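Long-range contacts in 4-amino-4-deoxy-L-arabinose transferase or related glycosyltransferases of PMT family (Cupriavidus metallidurans, PDB 5EZM), which probably transfers 4-amino-4-deoxy-L-arabinose from a lipid carrier to lipid A, as a zinc-containing membrane glycosyltransferase of the GT-C fold: residues A129-G134 and G178-A183; F286-L291 and R342-G347; Q475-E480 and L497-M502; P537-M542 and V567-A572. All coordinates share one frame; numbering follows the deposited sequence.

Contact 1 of 4, residues A129-G134 and G178-A183; sequences ARRWFG and GQHPDA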
loop_
_atom_site.group_PDB
_atom_site.type_symbol
_atom_site.label_atom_id
_atom_site.label_comp_id
_atom_site.label_asym_id
_atom_site.label_seq_id
_atom_site.Cartn_x
_atom_site.Cartn_y
_atom_site.Cartn_z
ATOM N N ALA A 129 -1.404 15.770 16.903
ATOM C CA ALA A 129 -0.183 16.436 17.340
ATOM C C ALA A 129 -0.450 17.887 17.714
ATOM O O ALA A 129 0.030 18.366 18.747
ATOM C CB ALA A 129 0.883 16.352 16.248
ATOM N N ARG A 130 -1.220 18.603 16.889
ATOM C CA ARG A 130 -1.531 19.996 17.195
ATOM C C ARG A 130 -2.347 20.109 18.473
ATOM O O ARG A 130 -2.154 21.041 19.264
ATOM C CB ARG A 130 -2.277 20.641 16.028
ATOM N N ARG A 131 -3.260 19.163 18.698
ATOM C CA ARG A 131 -4.080 19.192 19.904
ATOM C C ARG A 131 -3.229 19.002 21.155
ATOM O O ARG A 131 -3.327 19.783 22.108
ATOM C CB ARG A 131 -5.162 18.118 19.819
ATOM C CG ARG A 131 -6.086 18.054 21.022
ATOM C CD ARG A 131 -6.917 19.317 21.146
ATOM N NE ARG A 131 -8.095 19.111 21.981
ATOM C CZ ARG A 131 -8.908 20.084 22.376
ATOM N NH1 ARG A 131 -8.666 21.337 22.015
ATOM N NH2 ARG A 131 -9.959 19.808 23.136
ATOM N N TRP A 132 -2.380 17.973 21.168
ATOM C CA TRP A 132 -1.651 17.629 22.384
ATOM C C TRP A 132 -0.340 18.385 22.549
ATOM O O TRP A 132 0.049 18.688 23.683
ATOM C CB TRP A 132 -1.363 16.126 22.425
ATOM C CG TRP A 132 -2.527 15.302 22.866
ATOM C CD1 TRP A 132 -3.385 14.603 22.069
ATOM C CD2 TRP A 132 -2.962 15.085 24.212
ATOM N NE1 TRP A 132 -4.328 13.965 22.835
ATOM C CE2 TRP A 132 -4.091 14.245 24.155
ATOM C CE3 TRP A 132 -2.507 15.519 25.460
ATOM C CZ2 TRP A 132 -4.769 13.826 25.297
ATOM C CZ3 TRP A 132 -3.183 15.106 26.594
ATOM C CH2 TRP A 132 -4.302 14.269 26.505
ATOM N N PHE A 133 0.357 18.698 21.456
ATOM C CA PHE A 133 1.698 19.255 21.550
ATOM C C PHE A 133 1.873 20.607 20.872
ATOM O O PHE A 133 2.945 21.206 21.009
ATOM C CB PHE A 133 2.719 18.265 20.973
ATOM C CG PHE A 133 2.613 16.885 21.553
ATOM C CD1 PHE A 133 2.973 16.645 22.868
ATOM C CD2 PHE A 133 2.154 15.828 20.785
ATOM C CE1 PHE A 133 2.880 15.377 23.406
ATOM C CE2 PHE A 133 2.061 14.557 21.317
ATOM C CZ PHE A 133 2.423 14.331 22.630
ATOM N N GLY A 134 0.877 21.102 20.154
ATOM C CA GLY A 134 0.917 22.453 19.627
ATOM C C GLY A 134 1.176 22.482 18.131
ATOM O O GLY A 134 1.382 21.458 17.478
ATOM N N GLY A 178 -10.043 12.311 21.584
ATOM C CA GLY A 178 -11.109 12.088 22.546
ATOM C C GLY A 178 -10.655 12.036 23.988
ATOM O O GLY A 178 -11.482 12.185 24.891
ATOM N N GLN A 179 -9.363 11.827 24.228
ATOM C CA GLN A 179 -8.838 11.728 25.581
ATOM C C GLN A 179 -8.159 13.009 26.047
ATOM O O GLN A 179 -7.452 12.989 27.060
ATOM C CB GLN A 179 -7.868 10.549 25.684
ATOM C CG GLN A 179 -8.515 9.203 25.409
ATOM C CD GLN A 179 -9.703 8.936 26.311
ATOM O OE1 GLN A 179 -9.659 9.203 27.510
ATOM N NE2 GLN A 179 -10.777 8.412 25.734
ATOM N N HIS A 180 -8.355 14.116 25.343
ATOM C CA HIS A 180 -7.802 15.383 25.806
ATOM C C HIS A 180 -8.689 15.957 26.902
ATOM O O HIS A 180 -9.910 16.029 26.728
ATOM C CB HIS A 180 -7.677 16.378 24.657
ATOM C CG HIS A 180 -6.781 17.539 24.961
ATOM N ND1 HIS A 180 -7.211 18.653 25.649
ATOM C CD2 HIS A 180 -5.476 17.757 24.671
ATOM C CE1 HIS A 180 -6.210 19.507 25.770
ATOM N NE2 HIS A 180 -5.145 18.988 25.185
ATOM N N PRO A 181 -8.121 16.361 28.042
ATOM C CA PRO A 181 -8.967 16.868 29.136
ATOM C C PRO A 181 -9.755 18.111 28.767
ATOM O O PRO A 181 -10.911 18.252 29.188
ATOM C CB PRO A 181 -7.956 17.146 30.258
ATOM C CG PRO A 181 -6.767 16.310 29.926
ATOM C CD PRO A 181 -6.704 16.275 28.428
ATOM N N ASP A 182 -9.171 19.016 27.980
ATOM C CA ASP A 182 -9.845 20.262 27.607
ATOM C C ASP A 182 -10.983 20.060 26.593
ATOM O O ASP A 182 -11.449 21.058 26.020
ATOM C CB ASP A 182 -8.825 21.259 27.054
ATOM C CG ASP A 182 -7.808 21.694 28.096
ATOM O OD1 ASP A 182 -8.181 21.795 29.284
ATOM O OD2 ASP A 182 -6.638 21.936 27.728
ATOM N N ALA A 183 -11.441 18.835 26.354
ATOM C CA ALA A 183 -12.566 18.576 25.469
ATOM C C ALA A 183 -13.816 18.290 26.289
ATOM O O ALA A 183 -13.746 17.667 27.354
ATOM C CB ALA A 183 -12.270 17.397 24.540
#

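Contact 2 of 4, residues F286-L291 and R342-G347; sequences FYFLPL and RSKLPG. With MPG ([(Z)-octadec-9-enyl] (2R)-2,3-bis(oxidanyl)propanoate), chain Q; MPG ([(Z)-octadec-9-enyl] (2R)-2,3-bis(oxidanyl)propanoate), chain B.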
loop_
_atom_site.group_PDB
_atom_site.type_symbol
_atom_site.label_atom_id
_atom_site.label_comp_id
_atom_site.label_asym_id
_atom_site.label_seq_id
_atom_site.Cartn_x
_atom_site.Cartn_y
_atom_site.Cartn_z
ATOM N N PHE A 286 13.509 -10.735 13.074
ATOM C CA PHE A 286 14.072 -9.434 12.741
ATOM C C PHE A 286 13.626 -8.936 11.367
ATOM O O PHE A 286 14.243 -8.014 10.817
ATOM C CB PHE A 286 15.600 -9.491 12.805
ATOM C CG PHE A 286 16.128 -10.282 13.964
ATOM C CD1 PHE A 286 16.182 -9.727 15.230
ATOM C CD2 PHE A 286 16.575 -11.581 13.785
ATOM C CE1 PHE A 286 16.670 -10.455 16.297
ATOM C CE2 PHE A 286 17.063 -12.315 14.847
ATOM C CZ PHE A 286 17.111 -11.751 16.105
ATOM N N TYR A 287 12.560 -9.521 10.811
ATOM C CA TYR A 287 12.166 -9.227 9.436
ATOM C C TYR A 287 11.844 -7.748 9.244
ATOM O O TYR A 287 12.279 -7.134 8.262
ATOM C CB TYR A 287 10.972 -10.100 9.052
ATOM C CG TYR A 287 10.390 -9.823 7.685
ATOM C CD1 TYR A 287 10.963 -10.362 6.543
ATOM C CD2 TYR A 287 9.253 -9.037 7.541
ATOM C CE1 TYR A 287 10.432 -10.117 5.295
ATOM C CE2 TYR A 287 8.712 -8.785 6.296
ATOM C CZ TYR A 287 9.305 -9.327 5.175
ATOM O OH TYR A 287 8.770 -9.078 3.930
ATOM N N PHE A 288 11.096 -7.158 10.171
ATOM C CA PHE A 288 10.633 -5.783 10.039
ATOM C C PHE A 288 11.624 -4.759 10.577
ATOM O O PHE A 288 11.290 -3.571 10.639
ATOM C CB PHE A 288 9.286 -5.610 10.744
ATOM C CG PHE A 288 8.166 -6.369 10.103
ATOM C CD1 PHE A 288 7.577 -5.904 8.939
ATOM C CD2 PHE A 288 7.698 -7.544 10.662
ATOM C CE1 PHE A 288 6.541 -6.596 8.343
ATOM C CE2 PHE A 288 6.662 -8.244 10.071
ATOM C CZ PHE A 288 6.083 -7.769 8.910
ATOM N N LEU A 289 12.833 -5.186 10.972
ATOM C CA LEU A 289 13.801 -4.227 11.509
ATOM C C LEU A 289 14.411 -3.365 10.407
ATOM O O LEU A 289 14.331 -2.125 10.496
ATOM C CB LEU A 289 14.854 -4.961 12.343
ATOM C CG LEU A 289 15.833 -4.100 13.136
ATOM C CD1 LEU A 289 15.084 -3.057 13.952
ATOM C CD2 LEU A 289 16.696 -4.975 14.034
ATOM N N PRO A 290 15.012 -3.925 9.347
ATOM C CA PRO A 290 15.439 -3.061 8.238
ATOM C C PRO A 290 14.280 -2.399 7.527
ATOM O O PRO A 290 14.479 -1.353 6.899
ATOM C CB PRO A 290 16.191 -4.022 7.309
ATOM C CG PRO A 290 15.580 -5.336 7.577
ATOM C CD PRO A 290 15.288 -5.344 9.049
ATOM N N LEU A 291 13.074 -2.968 7.605
ATOM C CA LEU A 291 11.913 -2.319 7.005
ATOM C C LEU A 291 11.538 -1.056 7.768
ATOM O O LEU A 291 11.261 -0.017 7.161
ATOM C CB LEU A 291 10.732 -3.286 6.955
ATOM C CG LEU A 291 10.768 -4.317 5.832
ATOM C CD1 LEU A 291 9.680 -5.350 6.042
ATOM C CD2 LEU A 291 10.600 -3.635 4.491
ATOM N N ARG A 342 3.647 -15.617 11.864
ATOM C CA ARG A 342 4.201 -16.556 10.892
ATOM C C ARG A 342 4.321 -15.908 9.518
ATOM O O ARG A 342 5.413 -15.842 8.942
ATOM C CB ARG A 342 3.334 -17.816 10.825
ATOM N N SER A 343 3.206 -15.425 8.978
ATOM C CA SER A 343 3.211 -14.739 7.695
ATOM C C SER A 343 3.687 -13.302 7.875
ATOM O O SER A 343 3.150 -12.561 8.705
ATOM C CB SER A 343 1.812 -14.769 7.079
ATOM O OG SER A 343 1.768 -14.054 5.856
ATOM N N LYS A 344 4.700 -12.909 7.101
ATOM C CA LYS A 344 5.272 -11.570 7.181
ATOM C C LYS A 344 5.374 -10.976 5.785
ATOM O O LYS A 344 6.017 -11.556 4.904
ATOM C CB LYS A 344 6.651 -11.587 7.845
ATOM C CG LYS A 344 6.657 -12.096 9.272
ATOM C CD LYS A 344 8.003 -11.852 9.923
ATOM C CE LYS A 344 8.115 -12.579 11.244
ATOM N NZ LYS A 344 8.058 -14.053 11.044
ATOM N N LEU A 345 4.739 -9.827 5.589
ATOM C CA LEU A 345 4.872 -9.001 4.401
ATOM C C LEU A 345 5.191 -7.580 4.838
ATOM O O LEU A 345 4.737 -7.141 5.901
ATOM C CB LEU A 345 3.590 -9.008 3.554
ATOM C CG LEU A 345 3.271 -10.231 2.686
ATOM C CD1 LEU A 345 2.931 -11.456 3.527
ATOM C CD2 LEU A 345 2.121 -9.911 1.744
ATOM N N PRO A 346 5.975 -6.841 4.047
ATOM C CA PRO A 346 6.424 -5.512 4.508
ATOM C C PRO A 346 5.290 -4.565 4.864
ATOM O O PRO A 346 5.332 -3.930 5.927
ATOM C CB PRO A 346 7.257 -4.997 3.323
ATOM C CG PRO A 346 6.853 -5.839 2.154
ATOM C CD PRO A 346 6.511 -7.179 2.719
ATOM N N GLY A 347 4.265 -4.472 4.012
ATOM C CA GLY A 347 3.145 -3.581 4.264
ATOM C C GLY A 347 2.506 -3.746 5.629
ATOM O O GLY A 347 1.945 -2.779 6.157
HETATM C C2 MPG Q . 17.839 -0.013 5.425
HETATM C C3 MPG Q . 17.602 -0.651 4.063
HETATM C C4 MPG Q . 16.303 -1.441 4.013
HETATM C C5 MPG Q . 16.470 -2.813 3.337
HETATM C C6 MPG Q . 15.191 -3.660 3.424
HETATM C C7 MPG Q . 15.489 -5.170 3.509
HETATM C C8 MPG Q . 14.241 -5.982 3.931
HETATM C C9 MPG Q . 14.600 -7.346 4.572
HETATM C C10 MPG Q . 13.337 -8.111 5.052
HETATM C C1 MPG Q . 19.078 0.884 5.442
HETATM C C2 MPG B . 19.206 -8.320 10.096
HETATM C C3 MPG B . 17.754 -8.763 9.959
HETATM C C4 MPG B . 17.539 -9.669 8.757
HETATM C C5 MPG B . 16.049 -9.911 8.458
HETATM C C6 MPG B . 15.829 -11.224 7.690
HETATM C C7 MPG B . 14.343 -11.496 7.393
HETATM C C8 MPG B . 14.085 -12.971 6.997
HETATM C C1 MPG B . 19.396 -7.292 11.218
#

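Contact 3 of 4, residues Q475-E480 and L497-M502; sequences QKLTPE and LRHPLM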
loop_
_atom_site.group_PDB
_atom_site.type_symbol
_atom_site.label_atom_id
_atom_site.label_comp_id
_atom_site.label_asym_id
_atom_site.label_seq_id
_atom_site.Cartn_x
_atom_site.Cartn_y
_atom_site.Cartn_z
ATOM N N GLN A 475 -5.960 -5.895 -30.573
ATOM C CA GLN A 475 -6.391 -5.746 -31.958
ATOM C C GLN A 475 -7.233 -6.932 -32.413
ATOM O O GLN A 475 -8.159 -6.765 -33.217
ATOM C CB GLN A 475 -5.175 -5.571 -32.870
ATOM C CG GLN A 475 -5.522 -5.232 -34.316
ATOM C CD GLN A 475 -4.310 -5.242 -35.232
ATOM O OE1 GLN A 475 -3.171 -5.332 -34.773
ATOM N NE2 GLN A 475 -4.552 -5.155 -36.536
ATOM N N LYS A 476 -6.945 -8.130 -31.899
ATOM C CA LYS A 476 -7.661 -9.334 -32.290
ATOM C C LYS A 476 -8.475 -9.970 -31.173
ATOM O O LYS A 476 -9.318 -10.825 -31.464
ATOM C CB LYS A 476 -6.683 -10.379 -32.846
ATOM C CG LYS A 476 -6.042 -9.977 -34.159
ATOM C CD LYS A 476 -7.096 -9.766 -35.237
ATOM C CE LYS A 476 -6.464 -9.363 -36.561
ATOM N NZ LYS A 476 -5.692 -8.091 -36.449
ATOM N N LEU A 477 -8.259 -9.587 -29.916
ATOM C CA LEU A 477 -8.990 -10.162 -28.795
ATOM C C LEU A 477 -10.300 -9.411 -28.578
ATOM O O LEU A 477 -10.314 -8.178 -28.506
ATOM C CB LEU A 477 -8.143 -10.126 -27.522
ATOM C CG LEU A 477 -8.790 -10.678 -26.248
ATOM C CD1 LEU A 477 -9.077 -12.166 -26.390
ATOM C CD2 LEU A 477 -7.915 -10.410 -25.026
ATOM N N THR A 478 -11.391 -10.159 -28.469
ATOM C CA THR A 478 -12.724 -9.633 -28.228
ATOM C C THR A 478 -13.199 -10.004 -26.827
ATOM O O THR A 478 -12.678 -10.941 -26.213
ATOM C CB THR A 478 -13.709 -10.184 -29.268
ATOM O OG1 THR A 478 -13.922 -11.580 -29.030
ATOM C CG2 THR A 478 -13.158 -9.996 -30.671
ATOM N N PRO A 479 -14.183 -9.279 -26.278
ATOM C CA PRO A 479 -14.653 -9.614 -24.923
ATOM C C PRO A 479 -15.331 -10.971 -24.828
ATOM O O PRO A 479 -15.270 -11.602 -23.766
ATOM C CB PRO A 479 -15.621 -8.470 -24.589
ATOM C CG PRO A 479 -15.995 -7.884 -25.900
ATOM C CD PRO A 479 -14.791 -8.033 -26.773
ATOM N N GLU A 480 -15.973 -11.446 -25.897
ATOM C CA GLU A 480 -16.569 -12.775 -25.867
ATOM C C GLU A 480 -15.547 -13.887 -26.070
ATOM O O GLU A 480 -15.893 -15.062 -25.906
ATOM C CB GLU A 480 -17.672 -12.891 -26.924
ATOM C CG GLU A 480 -17.218 -12.634 -28.353
ATOM C CD GLU A 480 -17.269 -11.163 -28.732
ATOM O OE1 GLU A 480 -17.529 -10.323 -27.841
ATOM O OE2 GLU A 480 -17.055 -10.848 -29.924
ATOM N N LEU A 497 -5.969 -5.143 -20.657
ATOM C CA LEU A 497 -6.820 -5.609 -21.743
ATOM C C LEU A 497 -8.299 -5.349 -21.494
ATOM O O LEU A 497 -9.098 -5.504 -22.426
ATOM C CB LEU A 497 -6.600 -7.105 -21.979
ATOM C CG LEU A 497 -5.257 -7.473 -22.604
ATOM C CD1 LEU A 497 -5.077 -8.976 -22.628
ATOM C CD2 LEU A 497 -5.149 -6.893 -24.003
ATOM N N ARG A 498 -8.675 -4.946 -20.279
ATOM C CA ARG A 498 -10.075 -4.861 -19.869
ATOM C C ARG A 498 -10.785 -6.182 -20.156
ATOM O O ARG A 498 -11.881 -6.225 -20.718
ATOM C CB ARG A 498 -10.787 -3.690 -20.557
ATOM C CG ARG A 498 -9.984 -2.396 -20.648
ATOM C CD ARG A 498 -9.848 -1.722 -19.300
ATOM N NE ARG A 498 -9.453 -0.317 -19.412
ATOM C CZ ARG A 498 -8.219 0.141 -19.213
ATOM N NH1 ARG A 498 -7.241 -0.696 -18.890
ATOM N NH2 ARG A 498 -7.962 1.439 -19.331
ATOM N N HIS A 499 -10.132 -7.279 -19.770
ATOM C CA HIS A 499 -10.581 -8.616 -20.140
ATOM C C HIS A 499 -10.092 -9.647 -19.126
ATOM O O HIS A 499 -8.881 -9.781 -18.914
ATOM C CB HIS A 499 -10.082 -8.961 -21.542
ATOM C CG HIS A 499 -10.724 -10.174 -22.137
ATOM N ND1 HIS A 499 -10.487 -11.446 -21.666
ATOM C CD2 HIS A 499 -11.583 -10.311 -23.176
ATOM C CE1 HIS A 499 -11.179 -12.314 -22.382
ATOM N NE2 HIS A 499 -11.852 -11.651 -23.306
ATOM N N PRO A 500 -10.991 -10.391 -18.489
ATOM C CA PRO A 500 -10.574 -11.329 -17.444
ATOM C C PRO A 500 -9.925 -12.578 -18.017
ATOM O O PRO A 500 -10.165 -12.977 -19.158
ATOM C CB PRO A 500 -11.889 -11.687 -16.734
ATOM C CG PRO A 500 -12.902 -10.704 -17.242
ATOM C CD PRO A 500 -12.453 -10.330 -18.614
ATOM N N LEU A 501 -9.095 -13.202 -17.185
ATOM C CA LEU A 501 -8.487 -14.479 -17.527
ATOM C C LEU A 501 -9.432 -15.623 -17.193
ATOM O O LEU A 501 -10.140 -15.588 -16.183
ATOM C CB LEU A 501 -7.176 -14.674 -16.763
ATOM C CG LEU A 501 -5.954 -13.836 -17.129
ATOM C CD1 LEU A 501 -4.814 -14.169 -16.188
ATOM C CD2 LEU A 501 -5.550 -14.096 -18.569
ATOM N N MET A 502 -9.438 -16.646 -18.042
ATOM C CA MET A 502 -10.074 -17.916 -17.711
ATOM C C MET A 502 -8.986 -18.853 -17.208
ATOM O O MET A 502 -8.180 -19.361 -17.996
ATOM C CB MET A 502 -10.810 -18.515 -18.905
ATOM C CG MET A 502 -11.409 -19.873 -18.592
ATOM S SD MET A 502 -12.656 -20.378 -19.784
ATOM C CE MET A 502 -13.832 -19.037 -19.591
#

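Contact 4 of 4, residues P537-M542 and V567-A572; sequences PAMAVM and VVANVA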
loop_
_atom_site.group_PDB
_atom_site.type_symbol
_atom_site.label_atom_id
_atom_site.label_comp_id
_atom_site.label_asym_id
_atom_site.label_seq_id
_atom_site.Cartn_x
_atom_site.Cartn_y
_atom_site.Cartn_z
ATOM N N PRO A 537 -12.422 -20.402 -31.031
ATOM C CA PRO A 537 -11.165 -19.652 -31.147
ATOM C C PRO A 537 -10.936 -18.796 -29.911
ATOM O O PRO A 537 -11.827 -18.067 -29.466
ATOM C CB PRO A 537 -11.372 -18.799 -32.404
ATOM C CG PRO A 537 -12.851 -18.727 -32.575
ATOM C CD PRO A 537 -13.361 -20.055 -32.110
ATOM N N ALA A 538 -9.735 -18.899 -29.352
ATOM C CA ALA A 538 -9.412 -18.182 -28.130
ATOM C C ALA A 538 -7.921 -17.879 -28.102
ATOM O O ALA A 538 -7.157 -18.308 -28.971
ATOM C CB ALA A 538 -9.831 -18.978 -26.891
ATOM N N MET A 539 -7.519 -17.117 -27.090
ATOM C CA MET A 539 -6.125 -16.814 -26.823
ATOM C C MET A 539 -5.740 -17.404 -25.475
ATOM O O MET A 539 -6.589 -17.857 -24.704
ATOM C CB MET A 539 -5.865 -15.302 -26.833
ATOM C CG MET A 539 -6.013 -14.655 -28.191
ATOM S SD MET A 539 -5.518 -12.924 -28.169
ATOM C CE MET A 539 -5.875 -12.456 -29.861
ATOM N N ALA A 540 -4.439 -17.389 -25.194
ATOM C CA ALA A 540 -3.930 -17.907 -23.934
ATOM C C ALA A 540 -2.662 -17.158 -23.557
ATOM O O ALA A 540 -1.874 -16.775 -24.429
ATOM C CB ALA A 540 -3.650 -19.411 -24.017
ATOM N N VAL A 541 -2.482 -16.947 -22.255
ATOM C CA VAL A 541 -1.283 -16.338 -21.693
ATOM C C VAL A 541 -0.561 -17.403 -20.883
ATOM O O VAL A 541 -1.186 -18.111 -20.083
ATOM C CB VAL A 541 -1.621 -15.121 -20.813
ATOM C CG1 VAL A 541 -0.351 -14.497 -20.257
ATOM C CG2 VAL A 541 -2.413 -14.098 -21.600
ATOM N N MET A 542 0.748 -17.524 -21.089
ATOM C CA MET A 542 1.524 -18.517 -20.357
ATOM C C MET A 542 2.943 -18.002 -20.186
ATOM O O MET A 542 3.326 -16.983 -20.758
ATOM C CB MET A 542 1.514 -19.868 -21.077
ATOM C CG MET A 542 2.175 -19.837 -22.444
ATOM S SD MET A 542 1.677 -21.227 -23.476
ATOM C CE MET A 542 -0.071 -20.889 -23.669
ATOM N N VAL A 567 1.825 -14.911 -25.393
ATOM C CA VAL A 567 0.393 -14.819 -25.650
ATOM C C VAL A 567 0.126 -15.393 -27.032
ATOM O O VAL A 567 0.632 -14.869 -28.038
ATOM C CB VAL A 567 -0.118 -13.374 -25.551
ATOM C CG1 VAL A 567 -1.623 -13.333 -25.779
ATOM C CG2 VAL A 567 0.244 -12.777 -24.198
ATOM N N VAL A 568 -0.684 -16.451 -27.082
ATOM C CA VAL A 568 -0.882 -17.243 -28.288
ATOM C C VAL A 568 -2.370 -17.323 -28.611
ATOM O O VAL A 568 -3.230 -16.953 -27.809
ATOM C CB VAL A 568 -0.292 -18.659 -28.145
ATOM C CG1 VAL A 568 1.190 -18.586 -27.811
ATOM C CG2 VAL A 568 -1.041 -19.429 -27.072
ATOM N N ALA A 569 -2.660 -17.819 -29.814
ATOM C CA ALA A 569 -4.017 -18.105 -30.258
ATOM C C ALA A 569 -4.053 -19.488 -30.900
ATOM O O ALA A 569 -3.022 -20.029 -31.309
ATOM C CB ALA A 569 -4.526 -17.050 -31.247
ATOM N N ASN A 570 -5.251 -20.068 -30.968
ATOM C CA ASN A 570 -5.425 -21.401 -31.537
ATOM C C ASN A 570 -5.867 -21.377 -32.992
ATOM O O ASN A 570 -6.077 -22.443 -33.578
ATOM C CB ASN A 570 -6.423 -22.222 -30.707
ATOM C CG ASN A 570 -7.796 -21.590 -30.637
ATOM O OD1 ASN A 570 -7.983 -20.427 -31.000
ATOM N ND2 ASN A 570 -8.767 -22.355 -30.149
ATOM N N VAL A 571 -6.015 -20.196 -33.585
ATOM C CA VAL A 571 -6.262 -20.055 -35.012
ATOM C C VAL A 571 -5.230 -19.087 -35.575
ATOM O O VAL A 571 -4.879 -18.093 -34.930
ATOM C CB VAL A 571 -7.701 -19.580 -35.305
ATOM C CG1 VAL A 571 -8.705 -20.607 -34.809
ATOM C CG2 VAL A 571 -7.968 -18.244 -34.658
ATOM N N ALA A 572 -4.727 -19.390 -36.774
ATOM C CA ALA A 572 -3.633 -18.602 -37.332
ATOM C C ALA A 572 -4.055 -17.168 -37.632
ATOM O O ALA A 572 -3.213 -16.262 -37.616
ATOM C CB ALA A 572 -3.095 -19.274 -38.594
#

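Contact 1 of 4, residues A129-G134 and G178-A183
His180 inserts its imidazole between the side chains of Arg131 and Trp132, and the close packing of this contact gathers round that ring. Its CD2 corner lies over the centre of the Trp132 six-membered ring, an edge-to-face pair with centroids 4.6 Å apart and planes at 56°. On the His180 face away from Pro181 CD runs the Arg131 chain, whose CD makes a CH-pi contact 4.2 Å from the ring centroid. Arg131 swings CG opposite its backbone N (chi1 -180°) and then bends at chi2, which carries NE over that face. The indole is also held by a hydrogen bond from Trp132 NE1 to Leu176 O, while its rim meets Gln179 O, 3.3 Å from Trp132 CZ2.

Toward the surface the fit slackens. Pro181 and Asp182 add little area, and Arg131 NH2 lies 3.6 Å from Ala183 CB; a bound MPG lipid also touches Arg131. The segment 178-183 turns here in a type I beta turn, and Asp182 N donates to His180 ND1 over 3.1 Å. With an alanine in place of His180, Trp132 and Arg131 would probably lose the ring that separates them, and Asp182 N its side-chain acceptor. The end of helix 112-133 thus meets the 178-183 loop through an edge-to-face ring pair and an arginine chain laid over the imidazole, and the nearby guanidinium would be expected to disfavour a protonated imidazole.

Contact 2 of 4, residues F286-L291 and R342-G347
Tyr287 and Phe288 pack on Lys344 and Pro346 in a mainly apolar contact, partly buried, between the N-terminal part of helix 288-295 and the loop linking helices 323-339 and 352-365. The aliphatic part of Lys344 does much of the work: its CB sits over the Tyr287 face, 4.0 Å from the ring centroid in a CH-pi contact, and its CD reaches Tyr287 CB at 3.6 Å. The amine at the end turns away and is held by hydrogen bonds to Ser341 O and Gly283 O. Tyr287 extends opposite its backbone N (chi1 176°), taking OH to the Pro346 ring at CD.

Helix 288-295 lies in a predicted transmembrane span of this GT-C fold, and the loop 342-347 leads into another, near the zinc site: the side chain of Leu345 is about 7 Å from that of His270, a zinc ligand. Phe288 lies beneath its neighbour, with Tyr287 CD2 3.5 Å above the centre of its ring, and turns its edge to Leu345 O; Phe335 and Phe338 of helix 323-339 also touch it. One turn along, Leu291 CD1 meets Pro346 CB at 3.7 Å. Lipid also borders the Tyr287 ring: C7 of the chain B MPG comes to its edge, 3.7 Å from CD1, and C10 of the chain Q MPG approaches obliquely.

Contact 3 of 4, residues Q475-E480 and L497-M502
Leu477 and His499 join two loops of the C-terminal domain, one leading into strand 483-486 and the other into its parallel neighbour 502-504. These strands and helix 493-497 between them form a beta-alpha-beta unit, and a Schellman motif at Arg498 closes the helix just before His499.

The apolar share belongs to Leu477. With CG set opposite its backbone N (chi1 179°), it lays CD2 over one His499 face, 4.2 Å from the ring centroid in a CH-pi contact. The same methyl meets Leu497 CD1 at 4.0 Å, the two leucines crossing at about a right angle.

The polar share belongs to the imidazole. NE2 has a weak hydrogen bond to Met481 O, while ND1 donates to Pro500 O over 3.0 Å. A leucine replacing His499 would probably leave Pro500 O and Met481 O without this partner and remove the flat surface under Leu477. At the edge of the imidazole, near its plane, Thr478 O stands 3.1 Å from His499 NE2.

Contact 4 of 4, residues P537-M542 and V567-A572
The Asn570 carboxamide faces Ala538 with its oxygen: Ala538 N donates to OD1 over 2.8 Å, nearly straight at 164°, though it approaches from above the carbonyl plane. From the other end of the amide, ND2 binds Trp532 O and Gln536 O, so hydrogen bonds fix the rotation of the group. Its chi1 of 60° tucks CG between the backbone N and carbonyl carbon, bringing OD1 up to Ala538. The return bond, Asn570 N to Ala538 O, is longer at 3.3 Å and runs close to the C=O direction.

Beyond Asn570 the two segments form neighbouring antiparallel strands, 539-542 and 566-569, within the five-stranded mixed sheet of the C-terminal domain. Ala540 and Val568 are the hydrogen-bonded pair, joined by Ala540 N to Val568 O and by Val568 N to Ala540 O, each 2.9 Å. The non-hydrogen-bonded pairs Met539-Ala569 and Val541-Val567 flank it.

Side chains alternate between the faces. On one, Val541 CG2 lies beside Val567 CG2 at 3.9 Å, and Met539 CG leans on Ala569 CB; Ile473 of helix 470-474 packs there against Met539 and Val567. On the other, Ala540 CB meets Val568 CG2 at 4.0 Å under Trp532 of helix 525-534. Met542 bends at chi3 (64°), bringing its CE across to Val568 CG2, 3.8 Å away.

How the contacts relate
Contacts 1 and 2 join ends of predicted membrane helices to loops, while contacts 3 and 4 belong to the C-terminal domain, contacts 1 and 4 having centres about 62 Å apart on opposite sides of the chain's centre. Contact 4 is the buried one, contact 2 is partly buried, and contacts 1 and 3 lie at the surface. Only contact 4 has clear hydrogen bonds between its segments, as befits strands; the other three join loops or helix ends through rings and aliphatic carbons, with lipid beside contacts 1 and 2. Contacts 3 and 4 serve the same sheet and touch directly, Lys476 CB lying 3.7 Å from Met539 CE.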